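PDB 6EIO: antifreeze protein from Uncultured bacterium, which binds ice, apparently through two faces of its surface, and so probably acts as an antifreeze that restrains the growth of ice crystals. Local coordinates for residues S42-T47 against G65-G70; F36-G41 against G54-S59; G31-F36 against R211-N216. All blocks are in the same frame, centred on the assembly; numbering follows the deposited sequence.

Interaction 1 (S42-T47 against G65-G70); sequences SSVTNT and GGFPPG. With SO4 (sulfate ion), chain E.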
ATOM      1  N   SER A  42     -14.661   4.458   6.447  1.00  6.86           N
ATOM      2  CA  SER A  42     -15.928   4.122   7.073  1.00  7.40           C
ATOM      3  C   SER A  42     -15.776   3.595   8.496  1.00  7.45           C
ATOM      4  O   SER A  42     -16.567   3.966   9.370  1.00  9.30           O
ATOM      5  CB  SER A  42     -16.698   3.127   6.196  1.00  8.65           C
ATOM      6  OG  SER A  42     -15.951   1.942   5.997  1.00 11.23           O
ATOM      7  N   SER A  43     -14.796   2.722   8.743  1.00  7.08           N
ATOM      8  CA  SER A  43     -14.563   2.156  10.065  1.00  7.37           C
ATOM      9  C   SER A  43     -13.228   1.427  10.042  1.00  6.97           C
ATOM     10  O   SER A  43     -12.642   1.182   8.985  1.00  6.84           O
ATOM     11  CB  SER A  43     -15.684   1.201  10.483  1.00 10.10           C
ATOM     12  OG  SER A  43     -15.702   0.047   9.661  1.00 10.96           O
ATOM     13  N   VAL A  44     -12.769   1.080  11.238  1.00  7.46           N
ATOM     14  CA  VAL A  44     -11.631   0.193  11.443  1.00  7.80           C
ATOM     15  C   VAL A  44     -12.071  -0.919  12.380  1.00  7.68           C
ATOM     16  O   VAL A  44     -12.698  -0.650  13.407  1.00  8.73           O
ATOM     17  CB  VAL A  44     -10.426   0.935  12.046  1.00  9.59           C
ATOM     18  CG1 VAL A  44      -9.294  -0.044  12.335  1.00 11.69           C
ATOM     19  CG2 VAL A  44      -9.966   2.040  11.107  1.00 10.82           C
ATOM     20  N   THR A  45     -11.725  -2.156  12.046  1.00  7.46           N
ATOM     21  CA  THR A  45     -12.017  -3.289  12.911  1.00  8.10           C
ATOM     22  C   THR A  45     -10.752  -4.106  13.079  1.00  7.08           C
ATOM     23  O   THR A  45     -10.130  -4.491  12.093  1.00 10.47           O
ATOM     24  CB  THR A  45     -13.126  -4.185  12.324  1.00 11.71           C
ATOM     25  OG1 THR A  45     -14.327  -3.431  12.155  1.00 15.59           O
ATOM     26  CG2 THR A  45     -13.432  -5.361  13.236  1.00 21.33           C
ATOM     27  N   ASN A  46     -10.401  -4.400  14.319  1.00  7.55           N
ATOM     28  CA  ASN A  46      -9.251  -5.214  14.634  1.00  6.88           C
ATOM     29  C   ASN A  46      -9.646  -6.368  15.541  1.00  6.75           C
ATOM     30  O   ASN A  46     -10.478  -6.230  16.439  1.00  7.82           O
ATOM     31  CB  ASN A  46      -8.194  -4.403  15.354  1.00  7.07           C
ATOM     32  CG  ASN A  46      -7.032  -5.260  15.727  1.00  6.93           C
ATOM     33  OD1 ASN A  46      -6.333  -5.756  14.839  1.00  7.40           O
ATOM     34  ND2 ASN A  46      -6.869  -5.536  17.027  1.00  7.13           N
ATOM     35  N   THR A  47      -8.966  -7.495  15.320  1.00  7.04           N
ATOM     36  CA  THR A  47      -9.015  -8.688  16.146  1.00  7.97           C
ATOM     37  C   THR A  47      -7.596  -9.028  16.606  1.00  7.04           C
ATOM     38  O   THR A  47      -6.666  -9.075  15.786  1.00  7.31           O
ATOM     39  CB  THR A  47      -9.602  -9.857  15.290  1.00 10.97           C
ATOM     40  OG1 THR A  47     -10.927  -9.485  14.865  1.00 13.78           O
ATOM     41  CG2 THR A  47      -9.656 -11.151  16.083  1.00 18.06           C
ATOM     42  N   GLY A  65     -12.824  -0.464  16.311  1.00 10.74           N
ATOM     43  CA  GLY A  65     -12.979  -1.565  17.235  1.00 10.96           C
ATOM     44  C   GLY A  65     -11.681  -2.329  17.414  1.00  9.25           C
ATOM     45  O   GLY A  65     -10.887  -2.469  16.481  1.00  9.24           O
ATOM     46  N   GLY A  66     -11.479  -2.854  18.614  1.00  8.51           N
ATOM     47  CA  GLY A  66     -10.449  -3.836  18.837  1.00  8.12           C
ATOM     48  C   GLY A  66      -9.110  -3.326  19.305  1.00  7.70           C
ATOM     49  O   GLY A  66      -8.135  -4.080  19.231  1.00  7.80           O
ATOM     50  N   PHE A  67      -9.032  -2.094  19.810  1.00  8.04           N
ATOM     51  CA  PHE A  67      -7.830  -1.571  20.463  1.00  8.28           C
ATOM     52  C   PHE A  67      -8.230  -1.177  21.883  1.00  9.53           C
ATOM     53  O   PHE A  67      -8.818  -0.102  22.072  1.00 11.62           O
ATOM     54  CB  PHE A  67      -7.305  -0.331  19.725  1.00  9.33           C
ATOM     55  CG  PHE A  67      -6.718  -0.617  18.360  1.00  8.23           C
ATOM     56  CD1 PHE A  67      -7.537  -0.829  17.267  1.00  9.12           C
ATOM     57  CD2 PHE A  67      -5.342  -0.677  18.179  1.00  8.49           C
ATOM     58  CE1 PHE A  67      -6.996  -1.095  16.022  1.00  9.55           C
ATOM     59  CE2 PHE A  67      -4.810  -0.958  16.942  1.00  9.57           C
ATOM     60  CZ  PHE A  67      -5.637  -1.171  15.867  1.00  9.47           C
ATOM     61  N   PRO A  68      -7.937  -1.978  22.919  1.00  9.86           N
ATOM     62  CA  PRO A  68      -7.252  -3.273  22.890  1.00  9.73           C
ATOM     63  C   PRO A  68      -8.154  -4.383  22.351  1.00  8.59           C
ATOM     64  O   PRO A  68      -9.369  -4.204  22.239  1.00  9.65           O
ATOM     65  CB  PRO A  68      -6.921  -3.516  24.362  1.00 12.20           C
ATOM     66  CG  PRO A  68      -8.033  -2.826  25.090  1.00 15.12           C
ATOM     67  CD  PRO A  68      -8.319  -1.587  24.287  1.00 12.77           C
ATOM     68  N   PRO A  69      -7.576  -5.538  22.011  1.00  8.12           N
ATOM     69  CA  PRO A  69      -6.194  -5.978  22.231  1.00  9.92           C
ATOM     70  C   PRO A  69      -5.158  -5.412  21.266  1.00  8.06           C
ATOM     71  O   PRO A  69      -3.973  -5.565  21.528  1.00  9.67           O
ATOM     72  CB  PRO A  69      -6.295  -7.495  22.077  1.00  9.77           C
ATOM     73  CG  PRO A  69      -7.411  -7.683  21.119  1.00  9.28           C
ATOM     74  CD  PRO A  69      -8.410  -6.646  21.504  1.00  8.72           C
ATOM     75  N   GLY A  70      -5.585  -4.795  20.174  1.00  7.22           N
ATOM     76  CA  GLY A  70      -4.634  -4.126  19.312  1.00  7.56           C
ATOM     77  C   GLY A  70      -3.955  -3.000  20.066  1.00  7.20           C
ATOM     78  O   GLY A  70      -4.544  -2.396  20.965  1.00  8.68           O
TER
HETATM   79  S   SO4 E 304     -14.507  -2.521  21.005  1.00 27.59           S
HETATM   80  O1  SO4 E 304     -15.260  -3.378  20.084  1.00 36.84           O
HETATM   81  O2  SO4 E 304     -14.717  -1.125  20.608  1.00 36.10           O
HETATM   82  O3  SO4 E 304     -14.969  -2.714  22.360  1.00 27.92           O
HETATM   83  O4  SO4 E 304     -13.103  -2.821  20.906  1.00 22.25           O

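Interaction 2 (F36-G41 against G54-S59); sequences FAVIAG and GDLGLS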
ATOM      1  N   PHE A  36       1.082   8.511   8.625  1.00  5.04           N
ATOM      2  CA  PHE A  36       0.118   7.471   8.945  1.00  5.06           C
ATOM      3  C   PHE A  36       0.563   6.124   8.390  1.00  4.80           C
ATOM      4  O   PHE A  36       0.920   6.014   7.215  1.00  5.85           O
ATOM      5  CB  PHE A  36      -1.252   7.771   8.338  1.00  5.52           C
ATOM      6  CG  PHE A  36      -2.020   8.854   9.059  1.00  5.47           C
ATOM      7  CD1 PHE A  36      -2.864   8.514  10.102  1.00  5.89           C
ATOM      8  CD2 PHE A  36      -1.900  10.190   8.681  1.00  6.80           C
ATOM      9  CE1 PHE A  36      -3.580   9.497  10.768  1.00  6.15           C
ATOM     10  CE2 PHE A  36      -2.633  11.166   9.333  1.00  6.59           C
ATOM     11  CZ  PHE A  36      -3.469  10.815  10.385  1.00  6.60           C
ATOM     12  N   ALA A  37       0.473   5.095   9.241  1.00  4.72           N
ATOM     13  CA  ALA A  37       0.562   3.716   8.772  1.00  4.82           C
ATOM     14  C   ALA A  37      -0.762   3.205   8.207  1.00  4.79           C
ATOM     15  O   ALA A  37      -0.747   2.356   7.302  1.00  5.40           O
ATOM     16  CB  ALA A  37       1.030   2.808   9.904  1.00  5.94           C
ATOM     17  N   VAL A  38      -1.889   3.660   8.764  1.00  4.76           N
ATOM     18  CA  VAL A  38      -3.209   3.156   8.405  1.00  5.18           C
ATOM     19  C   VAL A  38      -4.190   4.317   8.414  1.00  5.31           C
ATOM     20  O   VAL A  38      -4.212   5.090   9.379  1.00  5.96           O
ATOM     21  CB  VAL A  38      -3.676   2.071   9.399  1.00  5.91           C
ATOM     22  CG1 VAL A  38      -5.101   1.617   9.055  1.00  7.30           C
ATOM     23  CG2 VAL A  38      -2.726   0.874   9.402  1.00  7.01           C
ATOM     24  N   ILE A  39      -5.002   4.427   7.361  1.00  5.26           N
ATOM     25  CA  ILE A  39      -6.124   5.359   7.303  1.00  5.71           C
ATOM     26  C   ILE A  39      -7.317   4.610   6.730  1.00  5.28           C
ATOM     27  O   ILE A  39      -7.161   3.840   5.778  1.00  5.95           O
ATOM     28  CB  ILE A  39      -5.841   6.588   6.392  1.00  6.53           C
ATOM     29  CG1 ILE A  39      -4.694   7.414   6.957  1.00  7.75           C
ATOM     30  CG2 ILE A  39      -7.109   7.410   6.177  1.00  8.64           C
ATOM     31  CD1 ILE A  39      -4.298   8.621   6.124  1.00 10.45           C
ATOM     32  N   ALA A  40      -8.502   4.849   7.293  1.00  5.63           N
ATOM     33  CA  ALA A  40      -9.742   4.327   6.747  1.00  6.13           C
ATOM     34  C   ALA A  40     -10.771   5.442   6.620  1.00  5.92           C
ATOM     35  O   ALA A  40     -10.633   6.529   7.193  1.00  6.57           O
ATOM     36  CB  ALA A  40     -10.292   3.197   7.626  1.00  7.31           C
ATOM     37  N   GLY A  41     -11.842   5.130   5.893  1.00  6.53           N
ATOM     38  CA  GLY A  41     -12.958   6.040   5.721  1.00  6.43           C
ATOM     39  C   GLY A  41     -14.172   5.688   6.562  1.00  6.83           C
ATOM     40  O   GLY A  41     -14.679   6.529   7.304  1.00  8.20           O
ATOM     41  N   GLY A  54       3.154   3.930  13.934  1.00  5.42           N
ATOM     42  CA  GLY A  54       2.746   4.959  12.996  1.00  5.41           C
ATOM     43  C   GLY A  54       1.390   5.479  13.403  1.00  5.08           C
ATOM     44  O   GLY A  54       0.767   4.941  14.313  1.00  5.64           O
ATOM     45  N   ASP A  55       0.914   6.527  12.734  1.00  4.82           N
ATOM     46  CA  ASP A  55      -0.369   7.078  13.125  1.00  4.81           C
ATOM     47  C   ASP A  55      -1.517   6.311  12.457  1.00  4.86           C
ATOM     48  O   ASP A  55      -1.338   5.637  11.435  1.00  5.17           O
ATOM     49  CB  ASP A  55      -0.392   8.586  12.833  1.00  5.37           C
ATOM     50  CG  ASP A  55       0.639   9.371  13.670  1.00  5.47           C
ATOM     51  OD1 ASP A  55       1.037   8.885  14.747  1.00  5.69           O
ATOM     52  OD2 ASP A  55       1.019  10.484  13.223  1.00  6.11           O
ATOM     53  N   LEU A  56      -2.698   6.418  13.064  1.00  5.32           N
ATOM     54  CA  LEU A  56      -3.903   5.713  12.634  1.00  5.69           C
ATOM     55  C   LEU A  56      -5.007   6.751  12.463  1.00  5.89           C
ATOM     56  O   LEU A  56      -5.298   7.495  13.408  1.00  6.39           O
ATOM     57  CB  LEU A  56      -4.303   4.662  13.683  1.00  6.49           C
ATOM     58  CG  LEU A  56      -5.635   3.930  13.517  1.00  7.41           C
ATOM     59  CD1 LEU A  56      -5.742   3.192  12.193  1.00  8.64           C
ATOM     60  CD2 LEU A  56      -5.860   2.959  14.663  1.00  8.46           C
ATOM     61  N   GLY A  57      -5.608   6.808  11.278  1.00  6.30           N
ATOM     62  CA  GLY A  57      -6.620   7.802  10.974  1.00  6.80           C
ATOM     63  C   GLY A  57      -7.935   7.191  10.530  1.00  6.49           C
ATOM     64  O   GLY A  57      -7.966   6.150   9.863  1.00  6.99           O
ATOM     65  N   LEU A  58      -9.027   7.889  10.849  1.00  6.20           N
ATOM     66  CA  LEU A  58     -10.369   7.509  10.422  1.00  6.21           C
ATOM     67  C   LEU A  58     -11.171   8.782  10.210  1.00  6.15           C
ATOM     68  O   LEU A  58     -11.260   9.619  11.109  1.00  6.77           O
ATOM     69  CB  LEU A  58     -11.043   6.619  11.472  1.00  7.98           C
ATOM     70  CG  LEU A  58     -12.495   6.262  11.184  1.00  7.63           C
ATOM     71  CD1 LEU A  58     -12.648   5.409   9.925  1.00  8.10           C
ATOM     72  CD2 LEU A  58     -13.096   5.552  12.389  1.00 12.20           C
ATOM     73  N   SER A  59     -11.769   8.910   9.025  1.00  6.18           N
ATOM     74  CA  SER A  59     -12.654  10.027   8.719  1.00  6.55           C
ATOM     75  C   SER A  59     -13.318   9.690   7.400  1.00  6.32           C
ATOM     76  O   SER A  59     -12.616   9.253   6.485  1.00  6.67           O
ATOM     77  CB  SER A  59     -11.842  11.310   8.566  1.00  7.10           C
ATOM     78  OG  SER A  59     -12.655  12.346   8.038  1.00  8.26           O
TER

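Interaction 3 (G31-F36 against R211-N216); sequences GSANNF and RALARN. With SO4 (sulfate ion), chain F.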
ATOM      1  N   GLY A  31       1.125  13.996   1.036  1.00  6.49           N
ATOM      2  CA  GLY A  31       0.683  15.076   1.885  1.00  7.39           C
ATOM      3  C   GLY A  31       0.630  14.667   3.348  1.00  7.75           C
ATOM      4  O   GLY A  31       1.556  14.048   3.899  1.00  8.40           O
ATOM      5  N   SER A  32      -0.477  15.037   3.989  1.00  8.06           N
ATOM      6  CA  SER A  32      -0.638  14.797   5.412  0.56  8.71           C
ATOM      7  C   SER A  32      -0.856  13.320   5.754  1.00  8.34           C
ATOM      8  O   SER A  32      -0.958  12.992   6.939  1.00  9.72           O
ATOM      9  CB  SER A  32      -1.773  15.687   5.934  0.56  7.69           C
ATOM     10  OG  SER A  32      -2.977  15.400   5.264  0.56  6.25           O
ATOM     11  N   ALA A  33      -0.890  12.427   4.763  1.00  7.54           N
ATOM     12  CA  ALA A  33      -0.918  11.004   5.044  1.00  7.46           C
ATOM     13  C   ALA A  33       0.456  10.426   5.322  1.00  6.58           C
ATOM     14  O   ALA A  33       0.521   9.261   5.714  1.00  7.22           O
ATOM     15  CB  ALA A  33      -1.589  10.230   3.907  1.00  8.47           C
ATOM     16  N   ASN A  34       1.553  11.185   5.160  0.50  6.32           N
ATOM     17  CA  ASN A  34       2.859  10.521   5.140  0.50  5.88           C
ATOM     18  C   ASN A  34       3.228   9.848   6.463  0.50  5.26           C
ATOM     19  O   ASN A  34       3.979   8.869   6.455  0.50  5.77           O
ATOM     20  CB  ASN A  34       4.004  11.434   4.677  0.50  8.87           C
ATOM     21  CG  ASN A  34       5.096  10.638   3.935  0.50 12.39           C
ATOM     22  OD1 ASN A  34       4.842  10.100   2.859  0.50 22.27           O
ATOM     23  ND2 ASN A  34       6.286  10.537   4.519  0.50 11.27           N
ATOM     24  N   ASN A  35       2.778  10.377   7.598  1.00  5.20           N
ATOM     25  CA  ASN A  35       3.142   9.798   8.885  1.00  5.13           C
ATOM     26  C   ASN A  35       2.115   8.805   9.413  1.00  5.16           C
ATOM     27  O   ASN A  35       2.285   8.284  10.527  1.00  5.48           O
ATOM     28  CB  ASN A  35       3.483  10.917   9.885  1.00  5.89           C
ATOM     29  CG  ASN A  35       4.736  11.647   9.480  1.00  5.65           C
ATOM     30  OD1 ASN A  35       5.769  11.026   9.281  1.00  7.77           O
ATOM     31  ND2 ASN A  35       4.681  12.965   9.416  1.00  6.63           N
ATOM     32  N   PHE A  36       1.082   8.511   8.625  1.00  5.04           N
ATOM     33  CA  PHE A  36       0.118   7.471   8.945  1.00  5.06           C
ATOM     34  C   PHE A  36       0.563   6.124   8.390  1.00  4.80           C
ATOM     35  O   PHE A  36       0.920   6.014   7.215  1.00  5.85           O
ATOM     36  CB  PHE A  36      -1.252   7.771   8.338  1.00  5.52           C
ATOM     37  CG  PHE A  36      -2.020   8.854   9.059  1.00  5.47           C
ATOM     38  CD1 PHE A  36      -2.864   8.514  10.102  1.00  5.89           C
ATOM     39  CD2 PHE A  36      -1.900  10.190   8.681  1.00  6.80           C
ATOM     40  CE1 PHE A  36      -3.580   9.497  10.768  1.00  6.15           C
ATOM     41  CE2 PHE A  36      -2.633  11.166   9.333  1.00  6.59           C
ATOM     42  CZ  PHE A  36      -3.469  10.815  10.385  1.00  6.60           C
ATOM     43  N   ARG A 211       2.010   1.549   3.978  1.00  4.57           N
ATOM     44  CA  ARG A 211       0.810   2.202   4.490  1.00  4.99           C
ATOM     45  C   ARG A 211      -0.395   1.532   3.871  1.00  4.66           C
ATOM     46  O   ARG A 211      -0.376   1.166   2.689  1.00  5.68           O
ATOM     47  CB  ARG A 211       0.742   3.687   4.115  1.00  5.91           C
ATOM     48  CG  ARG A 211       1.942   4.475   4.562  1.00  5.54           C
ATOM     49  CD  ARG A 211       1.797   5.931   4.154  1.00  6.04           C
ATOM     50  NE  ARG A 211       2.985   6.689   4.514  1.00  5.95           N
ATOM     51  CZ  ARG A 211       4.119   6.648   3.832  1.00  6.25           C
ATOM     52  NH1 ARG A 211       4.215   5.898   2.726  1.00  5.84           N
ATOM     53  NH2 ARG A 211       5.159   7.372   4.233  1.00  8.32           N
ATOM     54  N   ALA A 212      -1.468   1.443   4.656  1.00  4.59           N
ATOM     55  CA  ALA A 212      -2.762   0.951   4.184  1.00  4.95           C
ATOM     56  C   ALA A 212      -3.735   2.116   4.265  1.00  4.87           C
ATOM     57  O   ALA A 212      -4.167   2.480   5.356  1.00  5.51           O
ATOM     58  CB  ALA A 212      -3.232  -0.219   5.030  1.00  5.88           C
ATOM     59  N   LEU A 213      -4.054   2.699   3.104  1.00  4.82           N
ATOM     60  CA  LEU A 213      -4.822   3.944   3.020  1.00  5.29           C
ATOM     61  C   LEU A 213      -6.111   3.647   2.246  1.00  5.29           C
ATOM     62  O   LEU A 213      -6.093   3.553   1.014  1.00  5.93           O
ATOM     63  CB  LEU A 213      -3.990   5.032   2.333  1.00  5.45           C
ATOM     64  CG  LEU A 213      -2.593   5.250   2.917  1.00  5.63           C
ATOM     65  CD1 LEU A 213      -1.844   6.313   2.135  1.00  6.42           C
ATOM     66  CD2 LEU A 213      -2.619   5.605   4.410  1.00  6.53           C
ATOM     67  N   ALA A 214      -7.212   3.481   2.974  1.00  5.80           N
ATOM     68  CA  ALA A 214      -8.507   3.206   2.383  1.00  6.10           C
ATOM     69  C   ALA A 214      -9.323   4.495   2.377  1.00  6.26           C
ATOM     70  O   ALA A 214      -9.503   5.139   3.412  1.00  7.92           O
ATOM     71  CB  ALA A 214      -9.235   2.122   3.173  1.00  6.78           C
ATOM     72  N   ARG A 215      -9.811   4.868   1.200  1.00  6.39           N
ATOM     73  CA  ARG A 215     -10.528   6.127   1.066  1.00  6.28           C
ATOM     74  C   ARG A 215     -11.942   6.048   1.628  1.00  5.98           C
ATOM     75  O   ARG A 215     -12.302   6.801   2.541  1.00  6.81           O
ATOM     76  CB  ARG A 215     -10.567   6.574  -0.393  1.00  6.40           C
ATOM     77  CG  ARG A 215      -9.204   7.038  -0.901  1.00  8.16           C
ATOM     78  CD  ARG A 215      -9.265   7.519  -2.349  1.00  9.81           C
ATOM     79  NE  ARG A 215     -10.290   8.554  -2.511  1.00 11.26           N
ATOM     80  CZ  ARG A 215     -10.833   8.919  -3.659  1.00 10.65           C
ATOM     81  NH1 ARG A 215     -10.394   8.390  -4.784  1.00 13.32           N
ATOM     82  NH2 ARG A 215     -11.813   9.811  -3.668  1.00 15.71           N
ATOM     83  N   ASN A 216     -12.774   5.170   1.063  1.00  6.16           N
ATOM     84  CA  ASN A 216     -14.190   5.216   1.391  1.00  6.91           C
ATOM     85  C   ASN A 216     -14.667   4.060   2.244  1.00  6.64           C
ATOM     86  O   ASN A 216     -15.720   4.174   2.879  1.00  8.01           O
ATOM     87  CB  ASN A 216     -15.013   5.347   0.112  1.00  7.97           C
ATOM     88  CG  ASN A 216     -14.728   6.653  -0.588  1.00  8.84           C
ATOM     89  OD1 ASN A 216     -14.397   7.666   0.050  1.00  9.75           O
ATOM     90  ND2 ASN A 216     -14.824   6.647  -1.901  1.00 12.74           N
TER
HETATM   91  S   SO4 F 305     -13.025  12.314  -6.312  1.00 28.65           S
HETATM   92  O1  SO4 F 305     -14.079  12.557  -7.297  1.00 34.69           O
HETATM   93  O2  SO4 F 305     -11.758  12.861  -6.805  1.00 21.20           O
HETATM   94  O3  SO4 F 305     -12.917  10.881  -6.049  1.00 38.27           O
HETATM   95  O4  SO4 F 305     -13.398  12.999  -5.072  1.00 41.71           O

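Interaction 1 (S42-T47 against G65-G70)
At the border of one face of the beta-solenoid characteristic of ice-binding-like proteins, V44 and N46 of strand 43-47 take hold of G65 and the loop after it. Strand 63-65 is the outermost of its parallel sheet within the chain, and the last parallel bridge, T45 with G65, is made here. G65 N donates to V44 O at 2.9 Å and 167°, while G65 O receives N46 N at 2.9 Å from above the carbonyl plane.

Beyond this bridge the asparagine side chain takes over from the backbone. With CG anti to the backbone N (chi1 178°), N46 turns its amide toward the loop, and N46 ND2 reaches G66 O at 2.9 Å. The acceptor lies close to the plane of the N46 amide, although ND2 itself stands above the carbonyl plane of G66. The same oxygen accepts G70 N, which closes the turn with the cis peptide bonds before P68 and P69; N46 ND2 braces it from the strand. ND2 further binds G48 O and OD1 binds T50 OG1; asparagine, donor and acceptor at once, thus suits this buried place.

The F67 side chain crosses that of N46 at about a right angle, F67 CE1 lying 3.6 Å from N46 CB, and M221 touches both. G66 has a positive phi of 94°, natural to glycine. Its N binds O4 of a sulfate, probably from the crystallisation liquor, and G66 CA, bare of any side chain, lies 3.4 Å from N46 O in a CA-H...O contact.

Interaction 2 (F36-G41 against G54-S59)
F36 drops its ring across the neighbouring coil at D55, L56 and G57, where strands 36-40 and 55-58 run side by side in the beta-solenoid. The axes of 38-40 and 55-58 differ by 5° and lie 4.7 Å apart, the close parallel stacking of successive coils.

The tight part is around the ring. D55 CB sits over one face, 4.1 Å from the centroid of the F36 ring, in a CH-pi contact; L56 CA meets the edge in the ring plane, and F36 CE1 comes within 3.4 Å of G57 N. Having CG beside its own backbone N (chi1 -75°) brings the ring over the other strand, and G57, lacking a side chain, leaves the place the ring occupies. Beneath it a beta bulge shifts the register by one residue: D55 O takes A37 N at 2.9 Å on a lone pair in its carbonyl plane, and V38 N in a weak bond. Regular parallel pairing follows, G57 N to V38 O and A40 N to G57 O, and ends with S59 N to A40 O at 3.2 Å. V38 and L56 lie side by side, pointing the same way, with V38 CG1 3.6 Å from L56 CD1; farther along, A40 CB meets L58 CD1.

The looser side is at partly exposed G54 and D55, where A37 CB stands 4.1 Å from G54 CA and D55 OD1 is hydrogen-bonded to T75 N.

The F36 and I39 side packs on helix 81-99, F36 on I82 and A86 and I39 on A86. The opposite face fills the solenoid interior, where L56 and L58 touch I64 of strand 63-65, and V38 and A40 touch V219 of strand 219-222.

Interaction 3 (G31-F36 against R211-N216)
R211, on strand 207-214 of a late coil of the beta-solenoid, fastens onto N34 in the turn that leads into strand 36-40 of the first coil. The polar contact is a side-on grip in which two nitrogens share one acceptor. R211 NH2 donates to N34 O at 2.9 Å and 151°, on a lone pair in the carbonyl plane; R211 NE donates to the same N34 O at 3.1 Å from above that plane. The oxygen itself lies almost exactly in the plane of the guanidinium, at its edge. An extended chain from CG to NE lets the arginine span the gap between the backbones, and NH1 is held in turn by T193 OG1. N34 OD1 lies over one face of the R211 guanidinium, the two planes 36° apart, but a second conformer of N34 is modelled, which makes that contact less certain.

Backbone bonding shapes the receiving end. A33 to F36 is a type I beta turn closed by F36 N to A33 O at 3.1 Å, which sets N34 O toward the arginine.

The aliphatic shaft of the arginine comes close to a carbonyl, R211 CD passing 3.2 Å from F36 O. The apolar contact is A33 CB with L213 CD1 at 4.3 Å. A33, small, also touches I90 of helix 81-99, and I39 touches both A33 and L213.

Past the contact, R215 makes a cation-pi contact with Y94, and R215 NH2 binds O3 of a sulfate, probably from the crystallisation liquor, at 2.8 Å.

A positive group thus satisfies a turn carbonyl with two bonds. The charge probably strengthens both by polarising that carbonyl, and the two donors, with T193 on the third nitrogen, fix the rotation of the guanidinium.

Overall arrangement
Along the chain the first segments come in sequence, 31-36, 36-41 and 42-47, then 54-59 and 65-70, and far later 211-216. Interactions 2 and 3 are close, their centres about 6 Å apart; they share F36, and strands 36-40 and 207-214 are neighbours. Interaction 1 lies about 12 Å from interaction 2 and 17 Å from interaction 3, measured between centres, on another parallel sheet, in which 43-47 and 63-65 are neighbours. L58 CD1 packs against S43 N where the two faces meet. Strand 36-40 is therefore flanked by an early coil and a late one, showing how the solenoid joins distant parts of the sequence into one body with sheet faces, two of which probably meet ice.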